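Local coordinates for protein triacylglycerol lipase (PDB 5AH1) that probably hydrolyses ester bonds of acylglycerols and synthetic polyesters, as a zinc-binding lipase of the alpha/beta-hydrolase superfamily, at residues F64-V67 with N68-S71; K243-I246 with S247-G251; S283-D286 with Y287-V291; K321-D325 with V326-S330. All blocks are in the same frame, centred on the assembly; numbering follows the deposited sequence. Where two conformers were deposited one is given.

Contact 1 (F64-V67 with N68-S71); sequences FPEV and NTRS
Glu66 and Arg70 run alongside each other and point the same way, joined at their ends by a salt bridge in which Arg70 NH1 stands 2.8 Å from Glu66 OE2. The carboxylate oxygen lies at the guanidinium edge, close to its plane, and is met on its syn side but 31° out of the carboxylate plane; the two flat groups are turned 75° apart. Closer to the backbone, Arg70 CD fills in against the acid, 3.5 Å from Glu66 CD. The tight part of the contact is the carbonyl oxygen Glu66 O, which three donors grip. Thr69 N and Arg70 N donate to Glu66 O at 2.9 and 3.0 Å. Thr69 OG1 is the third donor, 3.2 Å from Glu66 O; it sits between its backbone N and carbonyl carbon (chi1 64°), which turns the hydroxyl toward that oxygen. The other side is looser. There the carbonyls Val67 O and Arg70 O share one water, which donates to both, at 3.0 Å from Val67 O and 2.8 Å from Arg70 O. Glu66, Asn68, Thr69 and Arg70 are all exposed, whereas Pro65 is buried against Tyr406 and Val410. The motif is a type II beta turn from Phe64 to Val67, followed at once by a turn closed by the bond from Thr69 N to Glu66 O, in the surface loop between helix 49-54 and strand 80-83.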
loop_
_atom_site.group_PDB
_atom_site.type_symbol
_atom_site.label_atom_id
_atom_site.label_comp_id
_atom_site.label_asym_id
_atom_site.label_seq_id
_atom_site.Cartn_x
_atom_site.Cartn_y
_atom_site.Cartn_z
ATOM N N PHE A 64 -1.518 -24.139 4.771
ATOM C CA PHE A 64 -0.316 -23.891 5.541
ATOM C C PHE A 64 0.557 -25.151 5.533
ATOM O O PHE A 64 0.039 -26.271 5.578
ATOM C CB PHE A 64 -0.648 -23.478 6.979
ATOM C CG PHE A 64 0.547 -22.990 7.729
ATOM C CD1 PHE A 64 0.980 -21.680 7.578
ATOM C CD2 PHE A 64 1.277 -23.842 8.538
ATOM C CE1 PHE A 64 2.111 -21.225 8.231
ATOM C CE2 PHE A 64 2.413 -23.390 9.189
ATOM C CZ PHE A 64 2.828 -22.080 9.027
ATOM N N PRO A 65 1.889 -24.989 5.447
ATOM C CA PRO A 65 2.746 -26.181 5.393
ATOM C C PRO A 65 2.480 -27.206 6.494
ATOM O O PRO A 65 2.359 -26.861 7.672
ATOM C CB PRO A 65 4.155 -25.594 5.543
ATOM C CG PRO A 65 4.061 -24.243 4.973
ATOM C CD PRO A 65 2.675 -23.750 5.310
ATOM N N GLU A 66 2.381 -28.462 6.063
ATOM C CA GLU A 66 2.291 -29.632 6.948
ATOM C C GLU A 66 0.959 -29.811 7.678
ATOM O O GLU A 66 0.829 -30.725 8.476
ATOM C CB GLU A 66 3.431 -29.643 7.982
ATOM C CG GLU A 66 4.834 -29.421 7.417
ATOM C CD GLU A 66 5.888 -29.498 8.502
ATOM O OE1 GLU A 66 6.022 -28.510 9.263
ATOM O OE2 GLU A 66 6.552 -30.559 8.629
ATOM N N VAL A 67 -0.027 -28.967 7.388
ATOM C CA VAL A 67 -1.312 -29.043 8.087
ATOM C C VAL A 67 -1.996 -30.391 7.858
ATOM O O VAL A 67 -2.779 -30.836 8.690
ATOM C CB VAL A 67 -2.257 -27.874 7.691
ATOM C CG1 VAL A 67 -2.713 -27.991 6.242
ATOM C CG2 VAL A 67 -3.463 -27.787 8.615
ATOM N N ASN A 68 -1.672 -31.040 6.742
ATOM C CA ASN A 68 -2.237 -32.351 6.406
ATOM C C ASN A 68 -1.243 -33.487 6.576
ATOM O O ASN A 68 -1.467 -34.589 6.064
ATOM C CB ASN A 68 -2.765 -32.323 4.971
ATOM C CG ASN A 68 -3.824 -31.247 4.760
ATOM O OD1 ASN A 68 -4.846 -31.189 5.442
ATOM N ND2 ASN A 68 -3.561 -30.367 3.824
ATOM N N THR A 69 -0.155 -33.229 7.299
ATOM C CA THR A 69 0.774 -34.300 7.674
ATOM C C THR A 69 1.002 -34.415 9.172
ATOM O O THR A 69 1.428 -35.452 9.634
ATOM C CB THR A 69 2.138 -34.181 6.983
ATOM O OG1 THR A 69 2.793 -32.985 7.413
ATOM C CG2 THR A 69 1.966 -34.185 5.476
ATOM N N ARG A 70 0.709 -33.381 9.938
ATOM C CA ARG A 70 1.016 -33.373 11.353
ATOM C C ARG A 70 0.205 -32.284 12.022
ATOM O O ARG A 70 -0.457 -31.488 11.352
ATOM C CB ARG A 70 2.505 -33.126 11.569
ATOM C CG ARG A 70 2.914 -31.711 11.230
ATOM C CD ARG A 70 4.415 -31.543 10.982
ATOM N NE ARG A 70 5.199 -31.966 12.124
ATOM C CZ ARG A 70 6.515 -32.131 12.123
ATOM N NH1 ARG A 70 7.220 -31.899 11.023
ATOM N NH2 ARG A 70 7.125 -32.548 13.228
ATOM N N SER A 71 0.256 -32.257 13.348
ATOM C CA SER A 71 -0.382 -31.215 14.122
ATOM C C SER A 71 0.464 -29.953 14.113
ATOM O O SER A 71 1.677 -29.995 14.307
ATOM C CB SER A 71 -0.572 -31.656 15.562
ATOM O OG SER A 71 -1.433 -32.775 15.638
HETATM O O HOH W 1 -2.640 -29.790 11.448
#

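Contact 2 (K243-I246 with S247-G251); sequences KDLI and SYTFG
Ile246 and Phe250, one helical turn apart, lie side by side and point the same way, the methyl Ile246 CG2 sitting 3.5 Å from the ring carbon Phe250 CE2. The methyl stands anti to its own backbone N, with CG1 taking the place beside that N (chi1 -61°), which carries CG2 forward along the helix to the ring. The carbonyl oxygen Ile246 O approaches the same ring obliquely, 3.4 Å from Phe250 CD2, and accepts from Phe250 N at 3.0 Å. Both side chains continue onto Leu292 of helix 284-292, so this stripe of helix 242-257 forms an apolar helix-helix interface in the lipase domain. Leu245 and Thr249 make a second side-by-side pair a step round the helix. In the conformer described, Thr249 OG1 is turned beside its backbone N (chi1 -50°) and donates to Leu245 O at 2.8 Å; Thr249 N reaches that oxygen too, at 3.0 Å, from the opposite face of the carbonyl plane. One carbonyl thus satisfies the backbone N-H and the hydroxyl of the same residue, which holds the threonine in this conformer. Tyr248 leans elsewhere: its CB rests 3.4 Å from Asp244 O, while its ring, with Leu245 O near the edge, carries the hydroxyl off to Ile355 O. Ser247 OG bonds to Leu33 N, and the extended Lys243 ends in a salt bridge to Asp293.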
loop_
_atom_site.group_PDB
_atom_site.type_symbol
_atom_site.label_atom_id
_atom_site.label_comp_id
_atom_site.label_asym_id
_atom_site.label_seq_id
_atom_site.Cartn_x
_atom_site.Cartn_y
_atom_site.Cartn_z
ATOM N N LYS A 243 1.822 15.872 -10.766
ATOM C CA LYS A 243 0.517 16.505 -10.629
ATOM C C LYS A 243 -0.533 15.733 -11.409
ATOM O O LYS A 243 -1.690 15.627 -10.984
ATOM C CB LYS A 243 0.574 17.968 -11.110
ATOM C CG LYS A 243 -0.736 18.707 -10.945
ATOM C CD LYS A 243 -0.618 20.149 -11.423
ATOM C CE LYS A 243 -1.910 20.911 -11.184
ATOM N NZ LYS A 243 -1.894 22.261 -11.796
ATOM N N ASP A 244 -0.142 15.224 -12.573
ATOM C CA ASP A 244 -1.082 14.487 -13.408
ATOM C C ASP A 244 -1.438 13.144 -12.780
ATOM O O ASP A 244 -2.577 12.714 -12.870
ATOM C CB ASP A 244 -0.525 14.286 -14.809
ATOM C CG ASP A 244 -0.441 15.585 -15.599
ATOM O OD1 ASP A 244 -1.038 16.606 -15.174
ATOM O OD2 ASP A 244 0.208 15.578 -16.657
ATOM N N LEU A 245 -0.463 12.483 -12.157
ATOM C CA LEU A 245 -0.733 11.222 -11.476
ATOM C C LEU A 245 -1.722 11.456 -10.339
ATOM O O LEU A 245 -2.700 10.725 -10.197
ATOM C CB LEU A 245 0.562 10.598 -10.960
ATOM C CG LEU A 245 0.415 9.290 -10.178
ATOM C CD1 LEU A 245 -0.453 8.276 -10.903
ATOM C CD2 LEU A 245 1.779 8.682 -9.900
ATOM N N ILE A 246 -1.496 12.491 -9.537
ATOM C CA ILE A 246 -2.433 12.783 -8.459
ATOM C C ILE A 246 -3.827 13.119 -9.014
ATOM O O ILE A 246 -4.838 12.628 -8.520
ATOM C CB ILE A 246 -1.931 13.938 -7.559
ATOM C CG1 ILE A 246 -0.594 13.594 -6.894
ATOM C CG2 ILE A 246 -2.970 14.275 -6.495
ATOM C CD1 ILE A 246 -0.702 12.576 -5.804
ATOM N N SER A 247 -3.882 13.939 -10.055
ATOM C CA SER A 247 -5.157 14.338 -10.637
ATOM C C SER A 247 -5.910 13.113 -11.180
ATOM O O SER A 247 -7.107 12.948 -10.939
ATOM C CB SER A 247 -4.928 15.389 -11.720
ATOM O OG SER A 247 -6.159 15.929 -12.143
ATOM N N TYR A 248 -5.202 12.246 -11.895
ATOM C CA TYR A 248 -5.772 10.985 -12.340
ATOM C C TYR A 248 -6.375 10.184 -11.178
ATOM O O TYR A 248 -7.484 9.660 -11.288
ATOM C CB TYR A 248 -4.712 10.137 -13.050
ATOM C CG TYR A 248 -5.153 8.710 -13.250
ATOM C CD1 TYR A 248 -6.083 8.379 -14.220
ATOM C CD2 TYR A 248 -4.645 7.695 -12.455
ATOM C CE1 TYR A 248 -6.508 7.074 -14.395
ATOM C CE2 TYR A 248 -5.061 6.387 -12.615
ATOM C CZ TYR A 248 -5.990 6.081 -13.594
ATOM O OH TYR A 248 -6.394 4.763 -13.743
ATOM N N THR A 249 -5.651 10.119 -10.071
ATOM C CA THR A 249 -6.098 9.316 -8.952
ATOM C C THR A 249 -7.337 9.921 -8.263
ATOM O O THR A 249 -8.151 9.195 -7.711
ATOM C CB THR A 249 -4.950 9.060 -7.975
ATOM O OG1 THR A 249 -3.810 8.590 -8.711
ATOM C CG2 THR A 249 -5.350 8.007 -6.976
ATOM N N PHE A 250 -7.504 11.240 -8.325
ATOM C CA PHE A 250 -8.759 11.876 -7.888
ATOM C C PHE A 250 -9.897 11.458 -8.809
ATOM O O PHE A 250 -11.017 11.237 -8.360
ATOM C CB PHE A 250 -8.654 13.403 -7.858
ATOM C CG PHE A 250 -7.982 13.941 -6.631
ATOM C CD1 PHE A 250 -8.518 13.736 -5.372
ATOM C CD2 PHE A 250 -6.831 14.689 -6.741
ATOM C CE1 PHE A 250 -7.894 14.251 -4.253
ATOM C CE2 PHE A 250 -6.206 15.198 -5.629
ATOM C CZ PHE A 250 -6.730 14.979 -4.387
ATOM N N GLY A 251 -9.608 11.359 -10.097
ATOM C CA GLY A 251 -10.567 10.827 -11.051
ATOM C C GLY A 251 -11.007 9.419 -10.679
ATOM O O GLY A 251 -12.198 9.123 -10.658
#

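Contact 3 (S283-D286 with Y287-V291); sequences SQRD and YIERV
Arg285 lies alongside Glu289, one helical turn on, and grips a single carboxylate oxygen side-on with two nitrogens: Arg285 NE is 3.0 Å and Arg285 NH2 3.2 Å from Glu289 OE1. Both come from the same face, above the carboxylate plane, and the two flat groups are only 24° apart. In the conformer described, a bend at chi2 (-95°) brings the arginine round to the extended Glu289. Asp286 OD1 adds a long, purely electrostatic link to Arg285 NE at 3.9 Å; the arginine probably also eases the closeness of the two acids. On the buried side Gln284 runs beside Tyr287, its OE1 3.7 Å from Tyr287 CD2, with amide and ring planes 59° apart. Gln284 OE1 bonds to Lys278 NZ and Gln284 NE2 to Tyr267 O, and the tyrosine hydroxyl to Leu269 N, which ties the helix to the preceding loop. Ser283 is the N-cap: its OG, 3.0 Å from Asp286 N, accepts from a first-turn N-H that no earlier helical carbonyl meets. Helix 284-292 thus combines a serine N-cap with an i to i+4 salt bridge on its exposed face, set against the buried side of Gln284 and Tyr287.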
loop_
_atom_site.group_PDB
_atom_site.type_symbol
_atom_site.label_atom_id
_atom_site.label_comp_id
_atom_site.label_asym_id
_atom_site.label_seq_id
_atom_site.Cartn_x
_atom_site.Cartn_y
_atom_site.Cartn_z
ATOM N N SER A 283 -13.976 25.430 0.749
ATOM C CA SER A 283 -14.715 24.296 0.205
ATOM C C SER A 283 -13.783 23.143 -0.125
ATOM O O SER A 283 -12.585 23.344 -0.320
ATOM C CB SER A 283 -15.444 24.710 -1.065
ATOM O OG SER A 283 -14.514 25.004 -2.087
ATOM N N GLN A 284 -14.337 21.938 -0.230
ATOM C CA GLN A 284 -13.537 20.793 -0.640
ATOM C C GLN A 284 -12.920 21.031 -2.015
ATOM O O GLN A 284 -11.757 20.703 -2.232
ATOM C CB GLN A 284 -14.364 19.502 -0.626
ATOM C CG GLN A 284 -13.562 18.226 -0.878
ATOM C CD GLN A 284 -12.812 17.729 0.350
ATOM O OE1 GLN A 284 -12.777 18.389 1.385
ATOM N NE2 GLN A 284 -12.221 16.556 0.241
ATOM N N ARG A 285 -13.679 21.603 -2.943
ATOM C CA ARG A 285 -13.146 21.842 -4.278
ATOM C C ARG A 285 -11.956 22.800 -4.250
ATOM O O ARG A 285 -10.968 22.583 -4.944
ATOM C CB ARG A 285 -14.234 22.383 -5.203
ATOM C CG ARG A 285 -13.745 22.702 -6.610
ATOM C CD ARG A 285 -13.376 24.178 -6.746
ATOM N NE ARG A 285 -12.595 24.445 -7.949
ATOM C CZ ARG A 285 -13.111 24.704 -9.145
ATOM N NH1 ARG A 285 -14.429 24.730 -9.323
ATOM N NH2 ARG A 285 -12.304 24.937 -10.171
ATOM N N ASP A 286 -12.052 23.877 -3.475
ATOM C CA ASP A 286 -10.961 24.839 -3.417
ATOM C C ASP A 286 -9.730 24.228 -2.746
ATOM O O ASP A 286 -8.593 24.474 -3.158
ATOM C CB ASP A 286 -11.414 26.115 -2.712
ATOM C CG ASP A 286 -12.277 27.002 -3.602
ATOM O OD1 ASP A 286 -12.363 26.749 -4.825
ATOM O OD2 ASP A 286 -12.847 27.981 -3.085
ATOM N N TYR A 287 -9.967 23.381 -1.752
ATOM C CA TYR A 287 -8.896 22.686 -1.036
ATOM C C TYR A 287 -8.157 21.735 -1.970
ATOM O O TYR A 287 -6.928 21.740 -2.013
ATOM C CB TYR A 287 -9.540 21.957 0.140
ATOM C CG TYR A 287 -8.769 20.833 0.804
ATOM C CD1 TYR A 287 -7.523 21.033 1.388
ATOM C CD2 TYR A 287 -9.330 19.570 0.911
ATOM C CE1 TYR A 287 -6.841 19.982 2.024
ATOM C CE2 TYR A 287 -8.670 18.525 1.548
ATOM C CZ TYR A 287 -7.424 18.726 2.105
ATOM O OH TYR A 287 -6.780 17.681 2.742
ATOM N N ILE A 288 -8.903 20.956 -2.747
ATOM C CA ILE A 288 -8.287 20.043 -3.707
ATOM C C ILE A 288 -7.472 20.786 -4.772
ATOM O O ILE A 288 -6.349 20.388 -5.099
ATOM C CB ILE A 288 -9.356 19.126 -4.370
ATOM C CG1 ILE A 288 -9.993 18.187 -3.332
ATOM C CG2 ILE A 288 -8.752 18.330 -5.523
ATOM C CD1 ILE A 288 -9.046 17.416 -2.450
ATOM N N GLU A 289 -8.028 21.863 -5.310
ATOM C CA GLU A 289 -7.312 22.637 -6.315
ATOM C C GLU A 289 -6.019 23.206 -5.727
ATOM O O GLU A 289 -4.969 23.214 -6.381
ATOM C CB GLU A 289 -8.209 23.757 -6.849
ATOM C CG GLU A 289 -7.618 24.525 -8.017
ATOM C CD GLU A 289 -8.664 25.300 -8.794
ATOM O OE1 GLU A 289 -9.777 25.515 -8.261
ATOM O OE2 GLU A 289 -8.372 25.692 -9.947
ATOM N N ARG A 290 -6.100 23.693 -4.495
ATOM C CA ARG A 290 -4.942 24.272 -3.838
ATOM C C ARG A 290 -3.848 23.222 -3.608
ATOM O O ARG A 290 -2.670 23.481 -3.872
ATOM C CB ARG A 290 -5.368 24.949 -2.535
ATOM C CG ARG A 290 -4.285 25.765 -1.881
ATOM C CD ARG A 290 -4.858 26.652 -0.789
ATOM N NE ARG A 290 -5.627 25.914 0.204
ATOM C CZ ARG A 290 -5.106 25.304 1.271
ATOM N NH1 ARG A 290 -3.797 25.322 1.505
ATOM N NH2 ARG A 290 -5.908 24.669 2.117
ATOM N N VAL A 291 -4.233 22.029 -3.163
ATOM C CA VAL A 291 -3.270 20.951 -2.993
ATOM C C VAL A 291 -2.670 20.530 -4.342
ATOM O O VAL A 291 -1.456 20.361 -4.457
ATOM C CB VAL A 291 -3.900 19.756 -2.260
ATOM C CG1 VAL A 291 -2.964 18.569 -2.245
ATOM C CG2 VAL A 291 -4.254 20.155 -0.833
#

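Contact 4 (K321-D325 with V326-S330); sequences KAQPD and VYYFS
The chain reverses in a type I beta turn from Gln323 to Val326, closed by a weak bond of 3.3 Å from Val326 N to Gln323 O, and then straightens into strand 327-331. Tyr328 reaches back from that strand across the incoming loop. Its hydroxyl OH accepts from Gln323 N at 2.9 Å over an almost straight N-H path (174°), so a side chain meets the donor of a loop backbone. The same OH donates to a water, 2.8 Å away, that in turn donates to Lys321 O at 2.8 Å. Ala322 lies over one face of the ring: its CB is 3.9 Å from the centroid of the Tyr328 ring, 24° off the normal, a CH-pi contact offset toward the rim at Tyr328 CE1. Strand 327-331 belongs to the parallel central sheet of the alpha/beta-hydrolase fold, flanked by strands 221-227 and 415-417, and this tyrosine ties its leading end to the loop arriving from helix 310-317. With CG beside the backbone N (chi1 -67°), the ring is sent toward that loop; Trp415 of the neighbouring strand also meets it. Gln323 CB touches Val326 CG2 at 3.9 Å, and farther out the glutamine amide turns to Glu197 on helix 183-197. Val326 CG2 also lies 3.7 Å from Asp325 OD1, while the valine side chain touches Thr192 and Val224.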
loop_
_atom_site.group_PDB
_atom_site.type_symbol
_atom_site.label_atom_id
_atom_site.label_comp_id
_atom_site.label_asym_id
_atom_site.label_seq_id
_atom_site.Cartn_x
_atom_site.Cartn_y
_atom_site.Cartn_z
ATOM N N LYS A 321 15.224 -3.144 5.005
ATOM C CA LYS A 321 15.568 -4.541 4.751
ATOM C C LYS A 321 14.618 -5.484 5.445
ATOM O O LYS A 321 13.943 -5.133 6.422
ATOM C CB LYS A 321 17.000 -4.836 5.183
ATOM C CG LYS A 321 17.241 -4.887 6.659
ATOM C CD LYS A 321 18.693 -5.187 7.002
ATOM C CE LYS A 321 18.981 -6.657 7.062
ATOM N NZ LYS A 321 20.355 -6.877 7.619
ATOM N N ALA A 322 14.566 -6.702 4.919
ATOM C CA ALA A 322 13.832 -7.776 5.571
ATOM C C ALA A 322 14.575 -8.165 6.839
ATOM O O ALA A 322 15.748 -8.559 6.793
ATOM C CB ALA A 322 13.710 -8.991 4.649
ATOM N N GLN A 323 13.901 -8.033 7.975
ATOM C CA GLN A 323 14.490 -8.348 9.270
ATOM C C GLN A 323 14.509 -9.858 9.501
ATOM O O GLN A 323 13.607 -10.570 9.067
ATOM C CB GLN A 323 13.685 -7.629 10.352
ATOM C CG GLN A 323 13.779 -6.103 10.241
ATOM C CD GLN A 323 15.189 -5.603 10.503
ATOM O OE1 GLN A 323 15.867 -6.072 11.419
ATOM N NE2 GLN A 323 15.647 -4.657 9.702
ATOM N N PRO A 324 15.541 -10.352 10.199
ATOM C CA PRO A 324 15.765 -11.810 10.246
ATOM C C PRO A 324 14.744 -12.582 11.070
ATOM O O PRO A 324 14.628 -13.794 10.916
ATOM C CB PRO A 324 17.163 -11.919 10.857
ATOM C CG PRO A 324 17.375 -10.641 11.584
ATOM C CD PRO A 324 16.685 -9.608 10.762
ATOM N N ASP A 325 14.019 -11.874 11.927
ATOM C CA ASP A 325 13.037 -12.479 12.824
ATOM C C ASP A 325 11.584 -12.218 12.416
ATOM O O ASP A 325 10.678 -12.411 13.217
ATOM C CB ASP A 325 13.297 -11.988 14.250
ATOM C CG ASP A 325 13.243 -10.462 14.400
ATOM O OD1 ASP A 325 13.407 -9.691 13.422
ATOM O OD2 ASP A 325 13.047 -10.024 15.554
ATOM N N VAL A 326 11.371 -11.794 11.167
ATOM C CA VAL A 326 10.050 -11.487 10.651
ATOM C C VAL A 326 9.794 -12.320 9.394
ATOM O O VAL A 326 10.687 -12.475 8.546
ATOM C CB VAL A 326 9.966 -9.959 10.312
ATOM C CG1 VAL A 326 8.615 -9.588 9.708
ATOM C CG2 VAL A 326 10.260 -9.115 11.543
ATOM N N TYR A 327 8.573 -12.830 9.264
ATOM C CA TYR A 327 8.158 -13.503 8.035
ATOM C C TYR A 327 7.680 -12.474 7.018
ATOM O O TYR A 327 6.898 -11.606 7.362
ATOM C CB TYR A 327 7.013 -14.487 8.323
ATOM C CG TYR A 327 7.380 -15.666 9.180
ATOM C CD1 TYR A 327 7.932 -16.799 8.625
ATOM C CD2 TYR A 327 7.146 -15.647 10.550
ATOM C CE1 TYR A 327 8.241 -17.896 9.420
ATOM C CE2 TYR A 327 7.466 -16.712 11.345
ATOM C CZ TYR A 327 8.015 -17.827 10.780
ATOM O OH TYR A 327 8.324 -18.899 11.583
ATOM N N TYR A 328 8.105 -12.611 5.771
ATOM C CA TYR A 328 7.675 -11.711 4.703
ATOM C C TYR A 328 6.977 -12.510 3.614
ATOM O O TYR A 328 7.478 -13.535 3.153
ATOM C CB TYR A 328 8.862 -10.920 4.112
ATOM C CG TYR A 328 9.466 -9.938 5.085
ATOM C CD1 TYR A 328 10.412 -10.329 6.008
ATOM C CD2 TYR A 328 9.122 -8.593 5.046
ATOM C CE1 TYR A 328 10.948 -9.438 6.922
ATOM C CE2 TYR A 328 9.655 -7.702 5.944
ATOM C CZ TYR A 328 10.592 -8.111 6.858
ATOM O OH TYR A 328 11.145 -7.266 7.786
ATOM N N PHE A 329 5.798 -12.036 3.238
ATOM C CA PHE A 329 5.005 -12.618 2.162
ATOM C C PHE A 329 4.711 -11.560 1.145
ATOM O O PHE A 329 4.352 -10.458 1.506
ATOM C CB PHE A 329 3.685 -13.177 2.716
ATOM C CG PHE A 329 3.891 -14.254 3.731
ATOM C CD1 PHE A 329 4.082 -15.579 3.334
ATOM C CD2 PHE A 329 3.941 -13.947 5.079
ATOM C CE1 PHE A 329 4.298 -16.571 4.261
ATOM C CE2 PHE A 329 4.167 -14.930 6.004
ATOM C CZ PHE A 329 4.354 -16.242 5.604
ATOM N N SER A 330 4.775 -11.930 -0.119
ATOM C CA SER A 330 4.385 -11.019 -1.192
ATOM C C SER A 330 3.385 -11.673 -2.126
ATOM O O SER A 330 3.524 -12.847 -2.499
ATOM C CB SER A 330 5.598 -10.572 -1.995
ATOM O OG SER A 330 6.270 -11.712 -2.493
HETATM O O HOH W 2 11.240 -4.635 6.948
#

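In the fold
Contacts 2 and 3 are neighbours, their centres 14 Å apart, and they touch where Phe250 CE1 meets Ile288 CD1 at 3.8 Å, packing helix 242-257 against helix 284-292. Contact 4 lies on the other side of the chain's centre, about 33 Å from contact 2 between centres, on the central sheet and beside helix 183-197, which follows a probable nucleophile elbow of the GxSxG type. Contact 1 is on the same side as contact 4 but at the surface, with nearest atoms about 6 Å apart and no touch; its centre is 55 Å from that of contact 3. The side chain of Leu245 in contact 2 is about 7 Å from a bound potassium ion.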